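Local coordinates for uncharacterized protein YhfS (Escherichia coli, PDB 4J8L) that is of unknown function but carries pyridoxal 5'-phosphate covalently on a lysine and may have cysteine synthase activity, at residues R255-L260 and K269-A274; G263-V268 and E356-I361; S32-G37 and Q231-L236. All blocks are in the same frame, centred on the assembly; numbering follows the deposited sequence.

Contact 1: residues R255-L260 and K269-A274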
ATOM      1  N   ARG A 255      -5.649  18.891   8.387  1.00 17.03           N
ATOM      2  CA  ARG A 255      -6.324  20.191   8.475  1.00 16.97           C
ATOM      3  C   ARG A 255      -7.838  20.056   8.279  1.00 18.94           C
ATOM      4  O   ARG A 255      -8.624  20.725   8.960  1.00 21.26           O
ATOM      5  CB  ARG A 255      -5.711  21.216   7.514  1.00 19.41           C
ATOM      6  CG  ARG A 255      -4.296  21.643   7.930  1.00 20.15           C
ATOM      7  CD  ARG A 255      -3.761  22.815   7.110  1.00 20.62           C
ATOM      8  NE  ARG A 255      -3.810  22.552   5.674  1.00 20.77           N
ATOM      9  CZ  ARG A 255      -2.878  21.885   4.993  1.00 17.96           C
ATOM     10  NH1 ARG A 255      -1.796  21.421   5.606  1.00 20.00           N
ATOM     11  NH2 ARG A 255      -3.032  21.685   3.691  1.00 20.62           N
ATOM     12  N   LEU A 256      -8.227  19.178   7.361  1.00 19.30           N
ATOM     13  CA  LEU A 256      -9.627  18.873   7.113  1.00 17.65           C
ATOM     14  C   LEU A 256     -10.269  18.290   8.365  1.00 19.96           C
ATOM     15  O   LEU A 256     -11.365  18.698   8.752  1.00 21.74           O
ATOM     16  CB  LEU A 256      -9.741  17.883   5.958  1.00 18.33           C
ATOM     17  CG  LEU A 256     -11.129  17.393   5.565  1.00 22.83           C
ATOM     18  CD1 LEU A 256     -12.001  18.567   5.170  1.00 25.06           C
ATOM     19  CD2 LEU A 256     -10.993  16.405   4.420  1.00 23.88           C
ATOM     20  N   LEU A 257      -9.593  17.327   8.994  1.00 19.19           N
ATOM     21  CA  LEU A 257     -10.112  16.720  10.221  1.00 23.00           C
ATOM     22  C   LEU A 257     -10.352  17.761  11.309  1.00 21.33           C
ATOM     23  O   LEU A 257     -11.403  17.767  11.952  1.00 22.94           O
ATOM     24  CB  LEU A 257      -9.167  15.634  10.745  1.00 18.50           C
ATOM     25  CG  LEU A 257      -9.601  14.944  12.040  1.00 21.98           C
ATOM     26  CD1 LEU A 257     -10.891  14.142  11.850  1.00 25.24           C
ATOM     27  CD2 LEU A 257      -8.491  14.043  12.588  1.00 25.99           C
ATOM     28  N   ALA A 258      -9.385  18.652  11.504  1.00 20.52           N
ATOM     29  CA  ALA A 258      -9.521  19.702  12.510  1.00 21.57           C
ATOM     30  C   ALA A 258     -10.716  20.613  12.229  1.00 23.86           C
ATOM     31  O   ALA A 258     -11.470  20.962  13.144  1.00 24.23           O
ATOM     32  CB  ALA A 258      -8.234  20.521  12.613  1.00 18.83           C
ATOM     33  N   LEU A 259     -10.881  20.999  10.968  1.00 22.03           N
ATOM     34  CA  LEU A 259     -12.003  21.851  10.580  1.00 17.47           C
ATOM     35  C   LEU A 259     -13.343  21.166  10.850  1.00 21.27           C
ATOM     36  O   LEU A 259     -14.263  21.787  11.382  1.00 24.91           O
ATOM     37  CB  LEU A 259     -11.893  22.256   9.109  1.00 18.69           C
ATOM     38  CG  LEU A 259     -10.783  23.256   8.767  1.00 21.67           C
ATOM     39  CD1 LEU A 259     -10.515  23.277   7.268  1.00 22.74           C
ATOM     40  CD2 LEU A 259     -11.165  24.640   9.277  1.00 23.83           C
ATOM     41  N   LEU A 260     -13.449  19.887  10.497  1.00 22.15           N
ATOM     42  CA  LEU A 260     -14.687  19.148  10.724  1.00 23.45           C
ATOM     43  C   LEU A 260     -14.965  18.990  12.212  1.00 26.10           C
ATOM     44  O   LEU A 260     -16.098  19.162  12.660  1.00 27.53           O
ATOM     45  CB  LEU A 260     -14.635  17.776  10.056  1.00 21.89           C
ATOM     46  CG  LEU A 260     -14.661  17.809   8.531  1.00 22.70           C
ATOM     47  CD1 LEU A 260     -14.437  16.417   7.943  1.00 24.35           C
ATOM     48  CD2 LEU A 260     -15.978  18.403   8.051  1.00 25.36           C
ATOM     49  N   LYS A 269     -21.754  14.493  12.012  1.00 23.67           N
ATOM     50  CA  LYS A 269     -21.829  13.991  13.379  1.00 25.00           C
ATOM     51  C   LYS A 269     -20.440  13.632  13.932  1.00 26.31           C
ATOM     52  O   LYS A 269     -20.128  13.897  15.091  1.00 28.51           O
ATOM     53  CB  LYS A 269     -22.746  12.767  13.414  1.00 24.91           C
ATOM     54  CG  LYS A 269     -22.899  12.090  14.776  1.00 28.71           C
ATOM     55  CD  LYS A 269     -23.924  10.958  14.694  1.00 33.67           C
ATOM     56  CE  LYS A 269     -24.179  10.327  16.058  1.00 34.50           C
ATOM     57  NZ  LYS A 269     -25.353   9.405  16.038  1.00 38.42           N
ATOM     58  N   SER A 270     -19.605  13.018  13.106  1.00 23.41           N
ATOM     59  CA  SER A 270     -18.267  12.654  13.564  1.00 24.25           C
ATOM     60  C   SER A 270     -17.321  12.554  12.392  1.00 21.96           C
ATOM     61  O   SER A 270     -17.748  12.344  11.258  1.00 25.06           O
ATOM     62  CB  SER A 270     -18.287  11.333  14.339  1.00 29.77           C
ATOM     63  OG  SER A 270     -18.527  10.235  13.476  1.00 28.80           O
ATOM     64  N   ALA A 271     -16.033  12.724  12.664  1.00 19.38           N
ATOM     65  CA  ALA A 271     -15.018  12.558  11.639  1.00 21.41           C
ATOM     66  C   ALA A 271     -13.763  12.000  12.278  1.00 20.92           C
ATOM     67  O   ALA A 271     -13.402  12.393  13.383  1.00 24.68           O
ATOM     68  CB  ALA A 271     -14.717  13.892  10.956  1.00 20.78           C
ATOM     69  N   VAL A 272     -13.107  11.077  11.587  1.00 20.32           N
ATOM     70  CA  VAL A 272     -11.876  10.494  12.094  1.00 18.38           C
ATOM     71  C   VAL A 272     -10.960  10.205  10.912  1.00 19.80           C
ATOM     72  O   VAL A 272     -11.428  10.015   9.785  1.00 23.24           O
ATOM     73  CB  VAL A 272     -12.164   9.196  12.905  1.00 28.97           C
ATOM     74  CG1 VAL A 272     -12.699   8.103  12.002  1.00 27.65           C
ATOM     75  CG2 VAL A 272     -10.918   8.715  13.640  1.00 33.01           C
ATOM     76  N   ILE A 273      -9.653  10.232  11.153  1.00 20.03           N
ATOM     77  CA  ILE A 273      -8.703   9.705  10.188  1.00 20.39           C
ATOM     78  C   ILE A 273      -8.455   8.242  10.516  1.00 20.77           C
ATOM     79  O   ILE A 273      -8.238   7.885  11.677  1.00 21.56           O
ATOM     80  CB  ILE A 273      -7.385  10.483  10.229  1.00 18.72           C
ATOM     81  CG1 ILE A 273      -7.596  11.862   9.607  1.00 21.20           C
ATOM     82  CG2 ILE A 273      -6.293   9.735   9.475  1.00 23.05           C
ATOM     83  CD1 ILE A 273      -6.387  12.761   9.685  1.00 22.31           C
ATOM     84  N   ALA A 274      -8.508   7.397   9.494  1.00 20.89           N
ATOM     85  CA  ALA A 274      -8.287   5.977   9.679  1.00 20.29           C
ATOM     86  C   ALA A 274      -7.544   5.398   8.488  1.00 19.98           C
ATOM     87  O   ALA A 274      -7.659   5.900   7.375  1.00 18.87           O
ATOM     88  CB  ALA A 274      -9.612   5.267   9.850  1.00 24.65           C
TER
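Leu257 reaches from helix 229-261 onto the backbone of strand 268-275 and parts its two methyl groups between Ala271 and Ile273, two residues apart on the strand. Its CD1 settles against the peptide that follows Ala271, 3.4 Å from Ala271 O, and also meets Ala271 CB at 3.9 Å and Val272 CA at 3.8 Å. CD2 goes the other way along the strand and lies 3.8 Å from Ile273 CG1. The first torsion of Leu257 extends CG opposite the backbone N (chi1 179°), which brings both methyls to the strand. Ile273 answers with its longer branch: CB leaves the strand at a slant, but CG1 and CD1 swing back to the helix and run obliquely over CD2 of Leu257. One turn on, Leu260 CD1 meets Ala271 CB from a second side, 3.9 Å away and at about a right angle to Leu257 CD1. An alanine in place of Leu257 would probably open a gap over the Ala271 peptide and leave the Ile273 branch without its mate on the helix.

Behind this layer, Leu256 and Leu260 pack on helix 347-360, and Arg255 adds a salt bridge to Glu347 there. The strand is fixed by backbone bonds to strand 279-285, with a classic beta bulge where Lys269 and Ser270 both face Glu284; Ser270 OG also bonds Glu284 OE1. The axes of segments 255-260 and 269-274 approach to 8.3 Å at 161°, nearly antiparallel. The result is an alpha/beta layer in the C-terminal domain: the chain turns back after helix 229-261 and returns as the edge strand of a four-stranded antiparallel sheet, against which the helix packs, an arrangement consistent with the small domain of fold-type I pyridoxal phosphate enzymes.

Contact 2: residues G263-V268 and E356-I361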
ATOM      1  N   GLY A 263     -16.496  21.935  13.798  1.00 27.90           N
ATOM      2  CA  GLY A 263     -17.883  22.218  13.478  1.00 30.88           C
ATOM      3  C   GLY A 263     -18.112  22.971  12.182  1.00 28.60           C
ATOM      4  O   GLY A 263     -19.131  23.640  12.028  1.00 30.09           O
ATOM      5  N   ALA A 264     -17.174  22.853  11.246  1.00 24.71           N
ATOM      6  CA  ALA A 264     -17.284  23.530   9.955  1.00 25.74           C
ATOM      7  C   ALA A 264     -18.523  23.091   9.172  1.00 29.23           C
ATOM      8  O   ALA A 264     -19.061  23.850   8.372  1.00 29.88           O
ATOM      9  CB  ALA A 264     -16.012  23.311   9.120  1.00 23.54           C
ATOM     10  N   VAL A 265     -18.971  21.861   9.406  1.00 26.56           N
ATOM     11  CA  VAL A 265     -20.144  21.333   8.720  1.00 26.31           C
ATOM     12  C   VAL A 265     -21.117  20.776   9.751  1.00 25.94           C
ATOM     13  O   VAL A 265     -20.950  19.652  10.216  1.00 27.83           O
ATOM     14  CB  VAL A 265     -19.753  20.225   7.720  1.00 25.85           C
ATOM     15  CG1 VAL A 265     -20.973  19.714   6.983  1.00 26.33           C
ATOM     16  CG2 VAL A 265     -18.715  20.750   6.723  1.00 25.96           C
ATOM     17  N   PRO A 266     -22.133  21.571  10.125  1.00 27.73           N
ATOM     18  CA  PRO A 266     -23.077  21.188  11.187  1.00 26.32           C
ATOM     19  C   PRO A 266     -23.738  19.832  10.956  1.00 24.94           C
ATOM     20  O   PRO A 266     -24.057  19.137  11.917  1.00 28.28           O
ATOM     21  CB  PRO A 266     -24.131  22.294  11.128  1.00 29.90           C
ATOM     22  CG  PRO A 266     -23.408  23.471  10.568  1.00 30.31           C
ATOM     23  CD  PRO A 266     -22.437  22.903   9.573  1.00 30.17           C
ATOM     24  N   GLU A 267     -23.928  19.462   9.692  1.00 25.00           N
ATOM     25  CA  GLU A 267     -24.592  18.203   9.358  1.00 24.88           C
ATOM     26  C   GLU A 267     -23.697  16.980   9.601  1.00 25.75           C
ATOM     27  O   GLU A 267     -24.163  15.843   9.519  1.00 25.46           O
ATOM     28  CB  GLU A 267     -25.096  18.227   7.907  1.00 26.08           C
ATOM     29  CG  GLU A 267     -26.170  19.264   7.613  1.00 26.22           C
ATOM     30  CD  GLU A 267     -25.613  20.642   7.276  1.00 28.65           C
ATOM     31  OE1 GLU A 267     -24.372  20.828   7.282  1.00 27.08           O
ATOM     32  OE2 GLU A 267     -26.424  21.546   6.998  1.00 28.68           O
ATOM     33  N   VAL A 268     -22.421  17.211   9.902  1.00 24.30           N
ATOM     34  CA  VAL A 268     -21.497  16.118  10.231  1.00 21.41           C
ATOM     35  C   VAL A 268     -21.530  15.771  11.722  1.00 25.46           C
ATOM     36  O   VAL A 268     -21.367  16.642  12.583  1.00 28.09           O
ATOM     37  CB  VAL A 268     -20.048  16.443   9.792  1.00 21.72           C
ATOM     38  CG1 VAL A 268     -19.055  15.434  10.375  1.00 20.22           C
ATOM     39  CG2 VAL A 268     -19.959  16.459   8.285  1.00 20.44           C
ATOM     40  N   GLU A 356     -21.605  22.039  -0.404  1.00 23.03           N
ATOM     41  CA  GLU A 356     -22.466  22.225  -1.565  1.00 22.72           C
ATOM     42  C   GLU A 356     -23.325  20.987  -1.829  1.00 23.29           C
ATOM     43  O   GLU A 356     -24.499  21.103  -2.194  1.00 24.26           O
ATOM     44  CB  GLU A 356     -21.637  22.579  -2.797  1.00 21.42           C
ATOM     45  CG  GLU A 356     -20.999  23.963  -2.748  1.00 21.57           C
ATOM     46  CD  GLU A 356     -20.174  24.249  -3.985  1.00 27.14           C
ATOM     47  OE1 GLU A 356     -20.095  23.365  -4.861  1.00 25.80           O
ATOM     48  OE2 GLU A 356     -19.618  25.359  -4.092  1.00 33.21           O
ATOM     49  N   SER A 357     -22.735  19.809  -1.637  1.00 24.53           N
ATOM     50  CA  SER A 357     -23.446  18.553  -1.841  1.00 23.07           C
ATOM     51  C   SER A 357     -24.578  18.396  -0.829  1.00 26.11           C
ATOM     52  O   SER A 357     -25.709  18.057  -1.196  1.00 27.57           O
ATOM     53  CB  SER A 357     -22.482  17.371  -1.760  1.00 23.05           C
ATOM     54  OG  SER A 357     -21.487  17.488  -2.765  1.00 20.96           O
ATOM     55  N   ILE A 358     -24.276  18.653   0.441  1.00 24.17           N
ATOM     56  CA  ILE A 358     -25.291  18.601   1.497  1.00 25.88           C
ATOM     57  C   ILE A 358     -26.433  19.593   1.254  1.00 27.78           C
ATOM     58  O   ILE A 358     -27.617  19.286   1.485  1.00 28.34           O
ATOM     59  CB  ILE A 358     -24.657  18.850   2.886  1.00 26.23           C
ATOM     60  CG1 ILE A 358     -23.751  17.677   3.256  1.00 25.03           C
ATOM     61  CG2 ILE A 358     -25.733  19.065   3.957  1.00 26.35           C
ATOM     62  CD1 ILE A 358     -22.797  17.972   4.390  1.00 24.13           C
ATOM     63  N   ALA A 359     -26.086  20.781   0.771  1.00 26.18           N
ATOM     64  CA  ALA A 359     -27.089  21.805   0.519  1.00 30.98           C
ATOM     65  C   ALA A 359     -28.008  21.428  -0.643  1.00 30.96           C
ATOM     66  O   ALA A 359     -29.105  21.965  -0.774  1.00 34.65           O
ATOM     67  CB  ALA A 359     -26.419  23.154   0.253  1.00 29.60           C
ATOM     68  N   SER A 360     -27.560  20.490  -1.470  1.00 31.99           N
ATOM     69  CA  SER A 360     -28.228  20.193  -2.731  1.00 42.57           C
ATOM     70  C   SER A 360     -29.047  18.905  -2.712  1.00 54.39           C
ATOM     71  O   SER A 360     -29.752  18.605  -3.674  1.00 58.00           O
ATOM     72  CB  SER A 360     -27.199  20.126  -3.860  1.00 50.76           C
ATOM     73  OG  SER A 360     -27.820  19.865  -5.105  1.00 59.00           O
ATOM     74  N   ILE A 361     -28.953  18.146  -1.626  1.00 35.65           N
ATOM     75  CA  ILE A 361     -29.686  16.882  -1.533  1.00 43.25           C
ATOM     76  C   ILE A 361     -31.192  17.121  -1.441  1.00 45.80           C
ATOM     77  O   ILE A 361     -31.988  16.249  -1.793  1.00 73.07           O
ATOM     78  CB  ILE A 361     -29.235  16.025  -0.329  1.00 44.21           C
ATOM     79  CG1 ILE A 361     -29.556  16.732   0.987  1.00 47.60           C
ATOM     80  CG2 ILE A 361     -27.752  15.700  -0.418  1.00 42.20           C
ATOM     81  CD1 ILE A 361     -29.127  15.949   2.206  1.00 52.65           C
ATOM     82  OXT ILE A 361     -31.643  18.191  -1.022  1.00 48.67           O
TER
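Ile358, near the C-terminal end of helix 347-360, offers one branch to Val265 and the other to Glu267. The purely apolar meeting is between methyls: Ile358 CD1 comes to 3.6 Å from Val265 CG1, the two side chains crossing at a slant. Val265 also packs on Leu351 and Arg355 of the same helix, while Ile358 is backed by Val293 and Phe285.

The second kind of contact sets a methyl against a charged chain. Ile358 CG2 sits under the flat face of the Glu267 carboxylate, 3.7 Å from both CG and CD of Glu267, with each carboxylate oxygen at 4.0 Å. A kink at the second torsion of Glu267 (chi2 85°) folds the carboxylate back over this methyl.

Backbone bonds shape the loop that presents these groups. A Schellman motif at Gly263 ends the preceding helix, and a type I turn follows, closed by Val268 N on Val265 O at 2.9 Å. At the positive phi of Gly263 (92°) a CB would be jammed against the preceding carbonyl O, which calls for glycine.

A side-chain-to-backbone bond, from Arg355 NH2 to Ala264 O, ties the loop to helix 347-360 by a polar link beside the apolar one.

Glu267 therefore contributes its carbon chain and the face of its carboxylate, not a charge pairing, and across these segments the attraction rests on dispersion and the hydrophobic effect.

Contact 3: residues S32-G37 and Q231-L236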
ATOM      1  N   SER A  32      23.872  10.166 -18.918  1.00 20.59           N
ATOM      2  CA  SER A  32      23.467   9.912 -20.296  1.00 22.14           C
ATOM      3  C   SER A  32      22.615   8.648 -20.384  1.00 23.87           C
ATOM      4  O   SER A  32      21.699   8.565 -21.205  1.00 27.12           O
ATOM      5  CB  SER A  32      24.678   9.812 -21.221  1.00 29.33           C
ATOM      6  OG  SER A  32      25.477   8.701 -20.868  1.00 32.76           O
ATOM      7  N   GLU A  33      22.903   7.671 -19.527  1.00 20.85           N
ATOM      8  CA  GLU A  33      22.137   6.428 -19.526  1.00 20.58           C
ATOM      9  C   GLU A  33      20.726   6.594 -18.969  1.00 18.52           C
ATOM     10  O   GLU A  33      19.825   5.833 -19.325  1.00 21.13           O
ATOM     11  CB  GLU A  33      22.895   5.328 -18.788  1.00 25.92           C
ATOM     12  CG  GLU A  33      24.234   5.023 -19.436  1.00 36.18           C
ATOM     13  CD  GLU A  33      24.914   3.819 -18.829  1.00 50.04           C
ATOM     14  OE1 GLU A  33      24.224   3.028 -18.153  1.00 56.56           O
ATOM     15  OE2 GLU A  33      26.137   3.664 -19.028  1.00 59.90           O
ATOM     16  N   PHE A  34      20.522   7.584 -18.102  1.00 17.66           N
ATOM     17  CA  PHE A  34      19.178   7.844 -17.590  1.00 16.42           C
ATOM     18  C   PHE A  34      18.281   8.463 -18.667  1.00 17.66           C
ATOM     19  O   PHE A  34      17.052   8.428 -18.568  1.00 18.10           O
ATOM     20  CB  PHE A  34      19.207   8.759 -16.359  1.00 16.97           C
ATOM     21  CG  PHE A  34      17.923   8.755 -15.590  1.00 15.19           C
ATOM     22  CD1 PHE A  34      17.595   7.670 -14.787  1.00 16.17           C
ATOM     23  CD2 PHE A  34      17.025   9.810 -15.685  1.00 16.69           C
ATOM     24  CE1 PHE A  34      16.401   7.639 -14.083  1.00 18.34           C
ATOM     25  CE2 PHE A  34      15.823   9.787 -14.976  1.00 18.48           C
ATOM     26  CZ  PHE A  34      15.511   8.697 -14.173  1.00 19.77           C
ATOM     27  N   LEU A  35      18.903   9.053 -19.681  1.00 16.16           N
ATOM     28  CA  LEU A  35      18.144   9.707 -20.748  1.00 16.88           C
ATOM     29  C   LEU A  35      18.051   8.794 -21.975  1.00 21.50           C
ATOM     30  O   LEU A  35      17.960   9.261 -23.093  1.00 17.93           O
ATOM     31  CB  LEU A  35      18.775  11.060 -21.105  1.00 20.96           C
ATOM     32  CG  LEU A  35      18.915  12.080 -19.960  1.00 19.38           C
ATOM     33  CD1 LEU A  35      19.652  13.334 -20.401  1.00 19.26           C
ATOM     34  CD2 LEU A  35      17.553  12.448 -19.366  1.00 19.81           C
ATOM     35  N   THR A  36      18.083   7.478 -21.764  1.00 36.94           N
ATOM     36  CA  THR A  36      18.058   6.542 -22.897  1.00 34.77           C
ATOM     37  C   THR A  36      16.680   5.968 -23.244  1.00 33.17           C
ATOM     38  O   THR A  36      16.557   5.237 -24.225  1.00 38.12           O
ATOM     39  CB  THR A  36      19.060   5.366 -22.743  1.00 45.99           C
ATOM     40  OG1 THR A  36      18.789   4.653 -21.529  1.00 48.45           O
ATOM     41  CG2 THR A  36      20.503   5.865 -22.748  1.00 39.16           C
ATOM     42  N   GLY A  37      15.651   6.285 -22.456  1.00 33.39           N
ATOM     43  CA  GLY A  37      14.297   5.862 -22.785  1.00 25.69           C
ATOM     44  C   GLY A  37      13.884   4.454 -22.329  1.00 28.25           C
ATOM     45  O   GLY A  37      12.688   4.152 -22.245  1.00 32.10           O
ATOM     46  N   GLN A 231       8.787   1.073 -18.756  1.00 15.61           N
ATOM     47  CA  GLN A 231       7.925   0.883 -17.593  1.00 14.37           C
ATOM     48  C   GLN A 231       8.722   1.023 -16.304  1.00 14.39           C
ATOM     49  O   GLN A 231       8.272   1.638 -15.339  1.00 12.54           O
ATOM     50  CB  GLN A 231       7.274  -0.494 -17.623  1.00 16.32           C
ATOM     51  CG  GLN A 231       6.262  -0.704 -18.722  1.00 18.07           C
ATOM     52  CD  GLN A 231       5.742  -2.124 -18.700  1.00 18.02           C
ATOM     53  OE1 GLN A 231       6.500  -3.075 -18.919  1.00 17.80           O
ATOM     54  NE2 GLN A 231       4.458  -2.277 -18.406  1.00 17.66           N
ATOM     55  N   ALA A 232       9.918   0.442 -16.294  1.00 14.35           N
ATOM     56  CA  ALA A 232      10.765   0.506 -15.114  1.00 15.42           C
ATOM     57  C   ALA A 232      11.128   1.956 -14.789  1.00 14.62           C
ATOM     58  O   ALA A 232      11.110   2.358 -13.626  1.00 15.06           O
ATOM     59  CB  ALA A 232      12.029  -0.330 -15.313  1.00 14.14           C
ATOM     60  N   LEU A 233      11.477   2.734 -15.814  1.00 13.41           N
ATOM     61  CA  LEU A 233      11.758   4.153 -15.609  1.00 15.50           C
ATOM     62  C   LEU A 233      10.526   4.902 -15.101  1.00 16.78           C
ATOM     63  O   LEU A 233      10.646   5.810 -14.280  1.00 17.93           O
ATOM     64  CB  LEU A 233      12.265   4.784 -16.899  1.00 15.32           C
ATOM     65  CG  LEU A 233      13.659   4.276 -17.266  1.00 20.31           C
ATOM     66  CD1 LEU A 233      13.991   4.709 -18.674  1.00 19.40           C
ATOM     67  CD2 LEU A 233      14.666   4.839 -16.272  1.00 20.47           C
ATOM     68  N   GLU A 234       9.342   4.513 -15.567  1.00 13.25           N
ATOM     69  CA  GLU A 234       8.121   5.152 -15.077  1.00 14.04           C
ATOM     70  C   GLU A 234       7.873   4.848 -13.597  1.00 16.05           C
ATOM     71  O   GLU A 234       7.323   5.682 -12.869  1.00 16.26           O
ATOM     72  CB  GLU A 234       6.900   4.759 -15.911  1.00 16.73           C
ATOM     73  CG  GLU A 234       5.667   5.590 -15.568  1.00 27.73           C
ATOM     74  CD  GLU A 234       4.460   5.255 -16.416  1.00 32.69           C
ATOM     75  OE1 GLU A 234       4.648   4.708 -17.527  1.00 26.65           O
ATOM     76  OE2 GLU A 234       3.327   5.548 -15.963  1.00 29.46           O
ATOM     77  N   VAL A 235       8.282   3.661 -13.158  1.00 14.76           N
ATOM     78  CA  VAL A 235       8.189   3.320 -11.745  1.00 12.26           C
ATOM     79  C   VAL A 235       9.033   4.304 -10.929  1.00 13.31           C
ATOM     80  O   VAL A 235       8.580   4.829  -9.916  1.00 16.18           O
ATOM     81  CB  VAL A 235       8.689   1.881 -11.469  1.00 14.96           C
ATOM     82  CG1 VAL A 235       8.866   1.653  -9.965  1.00 16.73           C
ATOM     83  CG2 VAL A 235       7.707   0.859 -12.049  1.00 14.66           C
ATOM     84  N   LEU A 236      10.272   4.534 -11.355  1.00 13.87           N
ATOM     85  CA  LEU A 236      11.118   5.492 -10.647  1.00 14.71           C
ATOM     86  C   LEU A 236      10.523   6.892 -10.644  1.00 16.22           C
ATOM     87  O   LEU A 236      10.556   7.577  -9.621  1.00 19.55           O
ATOM     88  CB  LEU A 236      12.514   5.566 -11.268  1.00 16.86           C
ATOM     89  CG  LEU A 236      13.450   4.392 -11.064  1.00 20.47           C
ATOM     90  CD1 LEU A 236      14.803   4.776 -11.661  1.00 17.45           C
ATOM     91  CD2 LEU A 236      13.565   4.082  -9.586  1.00 27.02           C
TER
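Leu233 divides its methyl groups between the backbone of Gly37 and the ring of Phe34; the side-chain contacts are apolar, and one methyl packs on a peptide. CD1 rests on the Gly37 peptide, 3.7 Å from Gly37 C, while CD2 lies 4.0 Å from Phe34 CE1. The latter approach is oblique to the ring, and the two side chains lie alongside each other, pointing opposite ways. Leu236, a turn later on helix 229-261, brings its CD1 to the ring edge, close to the ring plane and 4.1 Å from the same CE1. One corner of the phenyl ring thus serves both leucines. The ring arrives there because CG of Phe34 is extended from the backbone N (chi1 -164°), which carries its end to the helix although the CB bond does not aim at it.

Phe29 meets Phe34 edge-to-face; Ile25 of helix 11-28 touches both Phe34 and Leu236.

Polar bonds hold segment 32-37 internally and to helix 50-62. Thr36 OG1 donates to Glu33 O at 2.7 Å, tilted 25° from the carbonyl plane, and closes the turn that follows helix 31-34. Glu33 itself forms a salt bridge with Arg54 of helix 50-62, whose Val51 and Val55 pack on Leu233 and Leu236. Gly37 has a positive phi (85°), where a side chain would press on the preceding carbonyl.

Here the start of helix 229-261 meets helices 11-28 and 50-62 and the turn after the short, weakly bonded helix 31-34, in the part of the fold holding the seven-stranded mixed sheet, consistent with a fold-type I pyridoxal phosphate enzyme.

Overall arrangement
Contacts 1 and 3 both draw on helix 229-261, contact 3 near its start and contact 1 near its end, with centres 40 Å apart and nearest atoms about 24 Å. The helix spans from the part of the fold carrying the seven-stranded mixed sheet to the C-terminal domain. Contacts 1 and 2 adjoin, centres 14 Å apart: Leu259 O and Ala264 N, 3.1 Å apart, probably hydrogen-bond, and Leu260 CD2 packs on Val265 CG2 at 3.8 Å. Centres of contacts 2 and 3 are 46 Å apart, nearest atoms about 31 Å. A nickel ion lies about 10 Å from the Glu267 side chain and 14 Å from that of Ala271. The cofactor-bearing Lys196 belongs to none of them.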